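Local coordinates for Cag pathogenicity island protein (Cag10) (Helicobacter pylori 26695, PDB 6IQT) that is the VirB8 homologue of the Cag type IV secretion system, here as its VirB8-family domain, and probably helps assemble that transport machine through self-association, at residues A[105-111]-A[129-135]; A[59-65]-A[154-159]; A[39-45]-A[84-90]. All blocks are in the same frame, centred on the assembly; numbering follows the deposited sequence.

Contact 1: residues A[105-111]-A[129-135]; sequences TRLTFFI and KQVTIYY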
loop_
_atom_site.group_PDB
_atom_site.type_symbol
_atom_site.label_atom_id
_atom_site.label_comp_id
_atom_site.label_asym_id
_atom_site.label_seq_id
_atom_site.Cartn_x
_atom_site.Cartn_y
_atom_site.Cartn_z
ATOM N N THR A 105 1.257 5.521 14.369
ATOM C CA THR A 105 0.323 6.461 13.768
ATOM C C THR A 105 0.268 6.186 12.269
ATOM O O THR A 105 1.301 5.936 11.639
ATOM C CB THR A 105 0.752 7.936 14.041
ATOM O OG1 THR A 105 0.783 8.163 15.446
ATOM C CG2 THR A 105 -0.224 8.936 13.398
ATOM N N ARG A 106 -0.942 6.216 11.710
ATOM C CA ARG A 106 -1.183 5.986 10.286
ATOM C C ARG A 106 -1.338 7.320 9.559
ATOM O O ARG A 106 -2.149 8.154 9.959
ATOM C CB ARG A 106 -2.450 5.143 10.091
ATOM C CG ARG A 106 -2.675 4.667 8.649
ATOM C CD ARG A 106 -4.152 4.709 8.272
ATOM N NE ARG A 106 -5.005 4.003 9.220
ATOM C CZ ARG A 106 -6.098 4.531 9.767
ATOM N NH1 ARG A 106 -6.454 5.776 9.474
ATOM N NH2 ARG A 106 -6.835 3.824 10.608
ATOM N N LEU A 107 -0.566 7.516 8.494
ATOM C CA LEU A 107 -0.699 8.664 7.610
ATOM C C LEU A 107 -1.239 8.199 6.259
ATOM O O LEU A 107 -0.833 7.152 5.751
ATOM C CB LEU A 107 0.659 9.357 7.428
ATOM C CG LEU A 107 1.422 9.848 8.666
ATOM C CD1 LEU A 107 2.781 10.434 8.261
ATOM C CD2 LEU A 107 0.606 10.901 9.429
ATOM N N THR A 108 -2.168 8.955 5.673
ATOM C CA THR A 108 -2.691 8.590 4.356
ATOM C C THR A 108 -2.672 9.815 3.446
ATOM O O THR A 108 -3.028 10.922 3.865
ATOM C CB THR A 108 -4.126 7.986 4.449
ATOM O OG1 THR A 108 -4.949 8.817 5.270
ATOM C CG2 THR A 108 -4.100 6.600 5.077
ATOM N N PHE A 109 -2.223 9.627 2.207
ATOM C CA PHE A 109 -2.075 10.758 1.297
ATOM C C PHE A 109 -1.874 10.212 -0.107
ATOM O O PHE A 109 -1.713 9.004 -0.313
ATOM C CB PHE A 109 -0.898 11.666 1.692
ATOM C CG PHE A 109 0.384 10.914 1.941
ATOM C CD1 PHE A 109 1.274 10.680 0.905
ATOM C CD2 PHE A 109 0.696 10.439 3.219
ATOM C CE1 PHE A 109 2.464 9.967 1.133
ATOM C CE2 PHE A 109 1.874 9.738 3.452
ATOM C CZ PHE A 109 2.757 9.504 2.407
ATOM N N PHE A 110 -1.872 11.120 -1.072
ATOM C CA PHE A 110 -1.622 10.774 -2.462
ATOM C C PHE A 110 -0.242 11.280 -2.850
ATOM O O PHE A 110 0.226 12.295 -2.328
ATOM C CB PHE A 110 -2.676 11.394 -3.393
ATOM C CG PHE A 110 -4.065 10.825 -3.208
ATOM C CD1 PHE A 110 -4.421 9.620 -3.794
ATOM C CD2 PHE A 110 -5.011 11.498 -2.457
ATOM C CE1 PHE A 110 -5.699 9.101 -3.636
ATOM C CE2 PHE A 110 -6.290 10.981 -2.297
ATOM C CZ PHE A 110 -6.631 9.787 -2.885
ATOM N N ILE A 111 0.397 10.582 -3.795
ATOM C CA ILE A 111 1.662 11.051 -4.351
ATOM C C ILE A 111 1.569 11.087 -5.870
ATOM O O ILE A 111 0.774 10.385 -6.495
ATOM C CB ILE A 111 2.886 10.204 -3.924
ATOM C CG1 ILE A 111 2.824 8.796 -4.500
ATOM C CG2 ILE A 111 3.031 10.165 -2.410
ATOM C CD1 ILE A 111 4.146 8.051 -4.322
ATOM N N LYS A 129 -0.348 7.528 -6.962
ATOM C CA LYS A 129 -0.543 6.434 -6.023
ATOM C C LYS A 129 -1.212 6.971 -4.768
ATOM O O LYS A 129 -1.033 8.135 -4.409
ATOM C CB LYS A 129 0.781 5.769 -5.613
ATOM C CG LYS A 129 1.507 4.979 -6.709
ATOM C CD LYS A 129 2.928 4.656 -6.267
ATOM C CE LYS A 129 3.560 3.564 -7.118
ATOM N NZ LYS A 129 3.418 3.866 -8.562
ATOM N N GLN A 130 -1.954 6.108 -4.084
ATOM C CA GLN A 130 -2.392 6.398 -2.727
ATOM C C GLN A 130 -1.507 5.612 -1.770
ATOM O O GLN A 130 -1.282 4.417 -1.963
ATOM C CB GLN A 130 -3.865 6.045 -2.501
ATOM C CG GLN A 130 -4.335 6.484 -1.126
ATOM C CD GLN A 130 -5.496 5.664 -0.613
ATOM O OE1 GLN A 130 -6.640 6.113 -0.644
ATOM N NE2 GLN A 130 -5.209 4.452 -0.136
ATOM N N VAL A 131 -0.969 6.295 -0.768
ATOM C CA VAL A 131 0.070 5.734 0.081
ATOM C C VAL A 131 -0.396 5.836 1.519
ATOM O O VAL A 131 -0.934 6.871 1.929
ATOM C CB VAL A 131 1.420 6.479 -0.096
ATOM C CG1 VAL A 131 2.447 6.032 0.953
ATOM C CG2 VAL A 131 1.954 6.322 -1.519
ATOM N N THR A 132 -0.138 4.781 2.284
ATOM C CA THR A 132 -0.348 4.731 3.726
ATOM C C THR A 132 0.976 4.394 4.397
ATOM O O THR A 132 1.607 3.392 4.050
ATOM C CB THR A 132 -1.375 3.647 4.079
ATOM O OG1 THR A 132 -2.589 3.869 3.357
ATOM C CG2 THR A 132 -1.639 3.612 5.571
ATOM N N ILE A 133 1.404 5.193 5.367
ATOM C CA ILE A 133 2.598 4.803 6.108
ATOM C C ILE A 133 2.265 4.756 7.595
ATOM O O ILE A 133 1.411 5.492 8.098
ATOM C CB ILE A 133 3.837 5.709 5.866
ATOM C CG1 ILE A 133 3.685 7.052 6.557
ATOM C CG2 ILE A 133 4.202 5.864 4.367
ATOM C CD1 ILE A 133 5.008 7.604 7.038
ATOM N N TYR A 134 2.969 3.882 8.303
ATOM C CA TYR A 134 2.861 3.765 9.748
ATOM C C TYR A 134 4.197 4.172 10.347
ATOM O O TYR A 134 5.242 3.684 9.909
ATOM C CB TYR A 134 2.499 2.332 10.143
ATOM C CG TYR A 134 1.169 1.864 9.586
ATOM C CD1 TYR A 134 1.046 1.427 8.275
ATOM C CD2 TYR A 134 0.034 1.870 10.377
ATOM C CE1 TYR A 134 -0.200 0.995 7.770
ATOM C CE2 TYR A 134 -1.188 1.465 9.885
ATOM C CZ TYR A 134 -1.302 1.021 8.590
ATOM O OH TYR A 134 -2.539 0.606 8.127
ATOM N N TYR A 135 4.175 5.057 11.347
ATOM C CA TYR A 135 5.428 5.575 11.879
ATOM C C TYR A 135 5.374 5.679 13.400
ATOM O O TYR A 135 4.307 5.702 14.019
ATOM C CB TYR A 135 5.791 6.961 11.279
ATOM C CG TYR A 135 4.985 8.086 11.879
ATOM C CD1 TYR A 135 3.774 8.458 11.321
ATOM C CD2 TYR A 135 5.427 8.763 13.026
ATOM C CE1 TYR A 135 3.006 9.485 11.874
ATOM C CE2 TYR A 135 4.659 9.777 13.594
ATOM C CZ TYR A 135 3.451 10.125 13.022
ATOM O OH TYR A 135 2.695 11.138 13.575
HETATM O O HOH W 1 3.330 7.111 16.378
#
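Leu107 presses its CG against one edge of the Tyr135 ring, 3.6 Å from Tyr135 CE1, while Thr105 lies alongside the same ring with its CB 3.5 Å from CE1. At this end a water joins Thr105 OG1 to Tyr135 O. Both pairs belong to the closely packed face of two antiparallel strands, 105-111 and 129-135, which are joined by eight backbone hydrogen bonds; the one from Val131 N to Phe109 O, 2.8 Å, is almost straight at 174°. Phe109 has its CG between its own backbone N and carbonyl carbon (chi1 49°), which folds the ring back over the neighbouring strand. One ring face then sits over Val131 O, and Phe109 CZ lies 3.8 Å from Val131 CG1. Ile111 continues the apolar row beside Val131 and the aliphatic part of Lys129. Helix 30-43 covers this side, with Val31, Thr35 and Val39 on Leu107, Phe109 and Tyr135.

The other face is more polar, and its solvent side lies at one end, where the exposed Phe110 slants across Gln130, Phe110 CE1 3.7 Å from Gln130 CB. The far end is buried and close-packed: Arg106 CG meets Thr132 CG2 at 3.4 Å and runs over the face of Tyr134, with the guanidinium plane nearly perpendicular to the ring. The Arg106 charge is paired with Glu97 and with Asp52 of the second subunit, the same carboxylate that binds Tyr134 OH. The arrangement is a beta hairpin in the middle of the curved antiparallel sheet of the NTF2-like VirB8 fold, one face against a helix and the other meeting the partner subunit.

Contact 2: residues A[59-65]-A[154-159]; sequences QYCDVSF and FKVFDI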
loop_
_atom_site.group_PDB
_atom_site.type_symbol
_atom_site.label_atom_id
_atom_site.label_comp_id
_atom_site.label_asym_id
_atom_site.label_seq_id
_atom_site.Cartn_x
_atom_site.Cartn_y
_atom_site.Cartn_z
ATOM N N GLN A 59 17.909 5.282 7.053
ATOM C CA GLN A 59 17.818 6.083 8.279
ATOM C C GLN A 59 16.381 6.439 8.658
ATOM O O GLN A 59 16.114 6.738 9.831
ATOM C CB GLN A 59 18.612 7.377 8.107
ATOM C CG GLN A 59 20.089 7.197 8.224
ATOM C CD GLN A 59 20.531 7.361 9.646
ATOM O OE1 GLN A 59 20.869 8.465 10.079
ATOM N NE2 GLN A 59 20.497 6.270 10.405
ATOM N N TYR A 60 15.466 6.424 7.699
ATOM C CA TYR A 60 14.060 6.709 7.952
ATOM C C TYR A 60 13.223 5.469 8.219
ATOM O O TYR A 60 12.001 5.591 8.351
ATOM C CB TYR A 60 13.458 7.465 6.762
ATOM C CG TYR A 60 13.798 8.913 6.800
ATOM C CD1 TYR A 60 13.009 9.797 7.519
ATOM C CD2 TYR A 60 14.937 9.400 6.161
ATOM C CE1 TYR A 60 13.325 11.136 7.579
ATOM C CE2 TYR A 60 15.262 10.739 6.215
ATOM C CZ TYR A 60 14.453 11.602 6.933
ATOM O OH TYR A 60 14.761 12.940 6.998
ATOM N N CYS A 61 13.832 4.284 8.281
ATOM C CA CYS A 61 13.100 3.025 8.407
ATOM C C CYS A 61 13.439 2.338 9.724
ATOM O O CYS A 61 14.616 2.214 10.081
ATOM C CB CYS A 61 13.438 2.080 7.243
ATOM S SG CYS A 61 13.042 2.684 5.590
ATOM N N ASP A 62 12.421 1.877 10.440
ATOM C CA ASP A 62 12.686 0.941 11.521
ATOM C C ASP A 62 13.418 -0.282 10.967
ATOM O O ASP A 62 13.276 -0.643 9.794
ATOM C CB ASP A 62 11.390 0.509 12.202
ATOM C CG ASP A 62 11.636 -0.431 13.374
ATOM O OD1 ASP A 62 12.122 0.041 14.422
ATOM O OD2 ASP A 62 11.379 -1.651 13.240
ATOM N N VAL A 63 14.229 -0.915 11.820
ATOM C CA VAL A 63 14.945 -2.121 11.396
ATOM C C VAL A 63 13.981 -3.136 10.791
ATOM O O VAL A 63 14.297 -3.786 9.789
ATOM C CB VAL A 63 15.743 -2.720 12.573
ATOM C CG1 VAL A 63 14.814 -3.116 13.722
ATOM C CG2 VAL A 63 16.565 -3.924 12.096
ATOM N N SER A 64 12.769 -3.251 11.352
ATOM C CA SER A 64 11.811 -4.231 10.842
ATOM C C SER A 64 11.261 -3.880 9.467
ATOM O O SER A 64 10.644 -4.740 8.835
ATOM C CB SER A 64 10.649 -4.407 11.821
ATOM O OG SER A 64 9.861 -3.227 11.934
ATOM N N PHE A 65 11.488 -2.661 8.973
ATOM C CA PHE A 65 10.999 -2.259 7.664
ATOM C C PHE A 65 12.105 -2.099 6.622
ATOM O O PHE A 65 11.799 -1.899 5.440
ATOM C CB PHE A 65 10.202 -0.939 7.808
ATOM C CG PHE A 65 9.563 -0.467 6.535
ATOM C CD1 PHE A 65 8.523 -1.187 5.956
ATOM C CD2 PHE A 65 10.019 0.682 5.901
ATOM C CE1 PHE A 65 7.935 -0.765 4.769
ATOM C CE2 PHE A 65 9.444 1.109 4.716
ATOM C CZ PHE A 65 8.397 0.386 4.150
ATOM N N PHE A 154 12.439 10.023 13.239
ATOM C CA PHE A 154 11.206 9.562 12.597
ATOM C C PHE A 154 11.456 8.209 11.937
ATOM O O PHE A 154 12.357 8.093 11.097
ATOM C CB PHE A 154 10.765 10.592 11.561
ATOM C CG PHE A 154 9.525 10.230 10.797
ATOM C CD1 PHE A 154 8.276 10.601 11.266
ATOM C CD2 PHE A 154 9.610 9.600 9.565
ATOM C CE1 PHE A 154 7.130 10.310 10.546
ATOM C CE2 PHE A 154 8.456 9.305 8.836
ATOM C CZ PHE A 154 7.218 9.654 9.334
ATOM N N LYS A 155 10.674 7.184 12.306
ATOM C CA LYS A 155 10.884 5.838 11.771
ATOM C C LYS A 155 9.612 5.257 11.166
ATOM O O LYS A 155 8.581 5.185 11.836
ATOM C CB LYS A 155 11.395 4.891 12.854
ATOM C CG LYS A 155 12.709 5.336 13.492
ATOM C CD LYS A 155 13.850 5.277 12.501
ATOM C CE LYS A 155 15.159 5.668 13.220
ATOM N NZ LYS A 155 16.362 5.666 12.327
ATOM N N VAL A 156 9.710 4.789 9.915
ATOM C CA VAL A 156 8.603 4.131 9.222
ATOM C C VAL A 156 8.614 2.646 9.563
ATOM O O VAL A 156 9.658 1.990 9.488
ATOM C CB VAL A 156 8.705 4.343 7.700
ATOM C CG1 VAL A 156 7.603 3.574 6.962
ATOM C CG2 VAL A 156 8.640 5.848 7.374
ATOM N N PHE A 157 7.444 2.106 9.916
ATOM C CA PHE A 157 7.330 0.694 10.260
ATOM C C PHE A 157 6.620 -0.125 9.207
ATOM O O PHE A 157 6.786 -1.349 9.185
ATOM C CB PHE A 157 6.578 0.522 11.586
ATOM C CG PHE A 157 7.407 0.834 12.787
ATOM C CD1 PHE A 157 7.788 2.148 13.063
ATOM C CD2 PHE A 157 7.808 -0.177 13.652
ATOM C CE1 PHE A 157 8.570 2.446 14.186
ATOM C CE2 PHE A 157 8.582 0.116 14.782
ATOM C CZ PHE A 157 8.962 1.429 15.047
ATOM N N ASP A 158 5.844 0.511 8.340
ATOM C CA ASP A 158 5.091 -0.217 7.326
ATOM C C ASP A 158 4.592 0.769 6.291
ATOM O O ASP A 158 4.502 1.975 6.549
ATOM C CB ASP A 158 3.914 -0.969 7.947
ATOM C CG ASP A 158 3.664 -2.320 7.276
ATOM O OD1 ASP A 158 4.069 -2.498 6.099
ATOM O OD2 ASP A 158 3.068 -3.203 7.937
ATOM N N ILE A 159 4.231 0.236 5.121
ATOM C CA ILE A 159 3.678 1.042 4.044
ATOM C C ILE A 159 2.690 0.177 3.274
ATOM O O ILE A 159 2.840 -1.046 3.186
ATOM C CB ILE A 159 4.786 1.607 3.120
ATOM C CG1 ILE A 159 4.238 2.710 2.212
ATOM C CG2 ILE A 159 5.430 0.505 2.272
ATOM C CD1 ILE A 159 5.333 3.401 1.379
HETATM O O HOH W 2 16.764 2.912 11.784
#
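Cys61 and Val156 are bridged through their backbones, CA to CA 4.7 Å, where the irregular segment 59-65 passes along strand 154-159. Two hydrogen bonds make the bridge: Val156 N gives to Tyr60 O at 2.9 Å, and Asp62 N gives to Val156 O. Just beyond, Phe157 and Asp158 form a classic beta bulge opposite Tyr134, and the loop turns back as an Asx turn, Asp62 OD2 accepting from Ser64 N; Ser64 OG adds a second bond to the same oxygen.

That grip on OD2 helps fix the rotation of the Asp62 carboxylate, which lies stacked over the Phe157 ring with the planes 13° apart; Asp62 CB sits over the ring centre, 3.7 Å from the centroid. Lys155 bends at chi2 (-67°) and then stretches out, delivering NZ to Gln59 O at 2.7 Å. Its ammonium group holds the loop backbone once directly, at Gln59 O, and once through a water that donates to Cys61 O. On the inner side, a chi1 near 180° (-176°) swings the Phe65 ring in between Val156 and Ile159. One face of the ring takes Val156 CG1, and at its edge Phe65 CZ meets Ile159 CG2 at 3.5 Å. Tyr60 and Phe154 touch edge against edge, Tyr60 CD1 to Phe154 CD2 4.0 Å.

The loop, which connects helix 50-59 to helix 66-80, is tied here to 154-163, one of the two outermost strands of the sheet. Phe38 of helix 30-43 packs against Tyr60 and Val156, Phe154 stacks on Tyr135 of strand 125-137, and Asp158 reaches Ser46 and Arg85 of the second subunit.

Contact 3: residues A[39-45]-A[84-90]; sequences VSLLFGY and VRAEAII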
loop_
_atom_site.group_PDB
_atom_site.type_symbol
_atom_site.label_atom_id
_atom_site.label_comp_id
_atom_site.label_asym_id
_atom_site.label_seq_id
_atom_site.Cartn_x
_atom_site.Cartn_y
_atom_site.Cartn_z
ATOM N N VAL A 39 9.199 9.985 1.205
ATOM C CA VAL A 39 8.552 9.709 -0.081
ATOM C C VAL A 39 9.508 9.997 -1.228
ATOM O O VAL A 39 9.612 9.217 -2.186
ATOM C CB VAL A 39 7.257 10.537 -0.218
ATOM C CG1 VAL A 39 6.838 10.646 -1.680
ATOM C CG2 VAL A 39 6.129 9.922 0.645
ATOM N N SER A 40 10.186 11.147 -1.161
ATOM C CA SER A 40 11.175 11.503 -2.172
ATOM C C SER A 40 12.285 10.452 -2.275
ATOM O O SER A 40 12.662 10.045 -3.379
ATOM C CB SER A 40 11.758 12.878 -1.838
ATOM O OG SER A 40 12.704 13.253 -2.814
ATOM N N LEU A 41 12.803 9.980 -1.132
ATOM C CA LEU A 41 13.881 8.996 -1.152
ATOM C C LEU A 41 13.403 7.642 -1.677
ATOM O O LEU A 41 14.123 6.971 -2.425
ATOM C CB LEU A 41 14.472 8.836 0.251
ATOM C CG LEU A 41 15.261 10.019 0.830
ATOM C CD1 LEU A 41 15.412 9.778 2.321
ATOM C CD2 LEU A 41 16.620 10.150 0.152
ATOM N N LEU A 42 12.200 7.218 -1.282
ATOM C CA LEU A 42 11.716 5.881 -1.598
ATOM C C LEU A 42 11.190 5.772 -3.029
ATOM O O LEU A 42 11.498 4.801 -3.735
ATOM C CB LEU A 42 10.625 5.479 -0.605
ATOM C CG LEU A 42 10.039 4.086 -0.804
ATOM C CD1 LEU A 42 11.104 2.991 -0.642
ATOM C CD2 LEU A 42 8.891 3.859 0.144
ATOM N N PHE A 43 10.381 6.743 -3.468
ATOM C CA PHE A 43 9.734 6.668 -4.770
ATOM C C PHE A 43 10.492 7.410 -5.865
ATOM O O PHE A 43 10.235 7.170 -7.050
ATOM C CB PHE A 43 8.301 7.219 -4.688
ATOM C CG PHE A 43 7.377 6.378 -3.860
ATOM C CD1 PHE A 43 6.829 5.217 -4.373
ATOM C CD2 PHE A 43 7.075 6.737 -2.558
ATOM C CE1 PHE A 43 5.988 4.433 -3.606
ATOM C CE2 PHE A 43 6.225 5.954 -1.784
ATOM C CZ PHE A 43 5.688 4.804 -2.307
ATOM N N GLY A 44 11.412 8.302 -5.500
ATOM C CA GLY A 44 12.193 9.028 -6.476
ATOM C C GLY A 44 13.433 8.258 -6.875
ATOM O O GLY A 44 13.736 7.216 -6.295
ATOM N N TYR A 45 14.144 8.792 -7.870
ATOM C CA TYR A 45 15.258 8.059 -8.466
ATOM C C TYR A 45 16.136 8.993 -9.281
ATOM O O TYR A 45 15.632 9.779 -10.084
ATOM C CB TYR A 45 14.755 6.916 -9.366
ATOM C CG TYR A 45 15.877 6.106 -9.987
ATOM C CD1 TYR A 45 16.450 5.053 -9.297
ATOM C CD2 TYR A 45 16.377 6.418 -11.250
ATOM C CE1 TYR A 45 17.481 4.312 -9.848
ATOM C CE2 TYR A 45 17.425 5.684 -11.815
ATOM C CZ TYR A 45 17.959 4.624 -11.104
ATOM O OH TYR A 45 18.980 3.861 -11.634
ATOM N N VAL A 84 16.426 6.825 -17.084
ATOM C CA VAL A 84 15.199 7.482 -16.638
ATOM C C VAL A 84 15.430 8.104 -15.265
ATOM O O VAL A 84 16.131 7.526 -14.430
ATOM C CB VAL A 84 14.016 6.493 -16.565
ATOM C CG1 VAL A 84 12.718 7.251 -16.567
ATOM C CG2 VAL A 84 14.050 5.486 -17.712
ATOM N N ARG A 85 14.811 9.260 -15.014
ATOM C CA ARG A 85 14.799 9.881 -13.693
ATOM C C ARG A 85 13.363 10.021 -13.187
ATOM O O ARG A 85 12.416 10.103 -13.971
ATOM C CB ARG A 85 15.474 11.240 -13.735
ATOM C CG ARG A 85 14.568 12.345 -14.261
ATOM C CD ARG A 85 15.089 13.726 -13.941
ATOM N NE ARG A 85 14.683 14.281 -12.634
ATOM C CZ ARG A 85 13.447 14.589 -12.248
ATOM N NH1 ARG A 85 12.438 14.439 -13.094
ATOM N NH2 ARG A 85 13.246 15.066 -11.024
ATOM N N ALA A 86 13.198 10.013 -11.861
ATOM C CA ALA A 86 11.868 9.999 -11.249
ATOM C C ALA A 86 11.805 10.991 -10.090
ATOM O O ALA A 86 12.684 10.991 -9.226
ATOM C CB ALA A 86 11.502 8.586 -10.750
ATOM N N GLU A 87 10.770 11.827 -10.067
ATOM C CA GLU A 87 10.569 12.794 -8.992
ATOM C C GLU A 87 9.206 12.549 -8.368
ATOM O O GLU A 87 8.191 12.575 -9.077
ATOM C CB GLU A 87 10.675 14.227 -9.510
ATOM C CG GLU A 87 10.218 15.302 -8.532
ATOM C CD GLU A 87 10.389 16.712 -9.094
ATOM O OE1 GLU A 87 10.985 16.858 -10.185
ATOM O OE2 GLU A 87 9.940 17.673 -8.435
ATOM N N ALA A 88 9.191 12.333 -7.046
ATOM C CA ALA A 88 8.005 11.951 -6.275
ATOM C C ALA A 88 7.649 13.058 -5.284
ATOM O O ALA A 88 8.495 13.463 -4.477
ATOM C CB ALA A 88 8.261 10.645 -5.530
ATOM N N ILE A 89 6.405 13.540 -5.342
ATOM C CA ILE A 89 5.910 14.618 -4.484
ATOM C C ILE A 89 4.644 14.140 -3.777
ATOM O O ILE A 89 3.861 13.378 -4.348
ATOM C CB ILE A 89 5.612 15.905 -5.295
ATOM C CG1 ILE A 89 4.331 15.736 -6.124
ATOM C CG2 ILE A 89 6.814 16.307 -6.169
ATOM C CD1 ILE A 89 4.164 16.717 -7.272
ATOM N N ILE A 90 4.419 14.606 -2.551
ATOM C CA ILE A 90 3.115 14.397 -1.919
ATOM C C ILE A 90 2.148 15.415 -2.519
ATOM O O ILE A 90 2.407 16.617 -2.501
ATOM C CB ILE A 90 3.205 14.524 -0.390
ATOM C CG1 ILE A 90 4.063 13.379 0.176
ATOM C CG2 ILE A 90 1.793 14.536 0.251
ATOM C CD1 ILE A 90 4.374 13.491 1.701
HETATM O O HOH W 3 11.918 12.674 -5.452
#
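Tyr45 and Ala86 exchange two backbone hydrogen bonds, Tyr45 N to Ala86 O and Ala86 N to Tyr45 O, both 3.0 Å; the second is the straighter at 173°. They make a single antiparallel hydrogen-bonded pair just beyond the end of helix 30-43. One turn back, a water links Ser40 OG to Ala88 N, which donates to it at 3.2 Å. On strand 84-90 itself, Arg85 NH2 and Glu87 OE1 form a salt bridge, although the arginine is poorly ordered.

The axes of helix 39-43 and strand 84-90 come within 7.2 Å, with 144° between their directions. This is the helix-on-sheet layer of the NTF2-like VirB8 fold, and the chain leaving the helix at Gly44 drops down to pair briefly with an outermost strand of the sheet. Small side chains on the strand let the backbones come close: Ala88 CB meets Phe43 CB at 3.5 Å and also touches Val39, whose CG1 is 4.1 Å from Ala88 CB. The other methyl of Val39, CG2, rests against CG1 and CD1 of Ile90.

Tyr45 sends its ring along the strand with CG anti to the backbone N (chi1 -179°), which sets the ring edge against Val84 O, 3.4 Å from Tyr45 CD2. The hydroxyl is bonded to Val81 O, and Phe80 of helix 66-80 meets both this ring and Ala86.

In the fold
The three contacts share one four-stranded antiparallel sheet. Contact 1 joins its two central strands, 105-117 and 125-137; contact 2 brings the loop after helix 50-59 to outermost strand 154-163, and contact 3 sets the end of helix 30-43 on the other outermost strand, 84-98. Centres of contacts 1 and 2 are about 13 Å apart, those of 1 and 3 about 15 Å, and those of 2 and 3 about 17 Å. Along the chain contact 3 closes before contact 1 opens, contact 1 is nested within contact 2, and contacts 2 and 3 cross, interlocking the helical layer with the sheet. Contacts 1 and 2 also reach the second subunit, consistent with self-association.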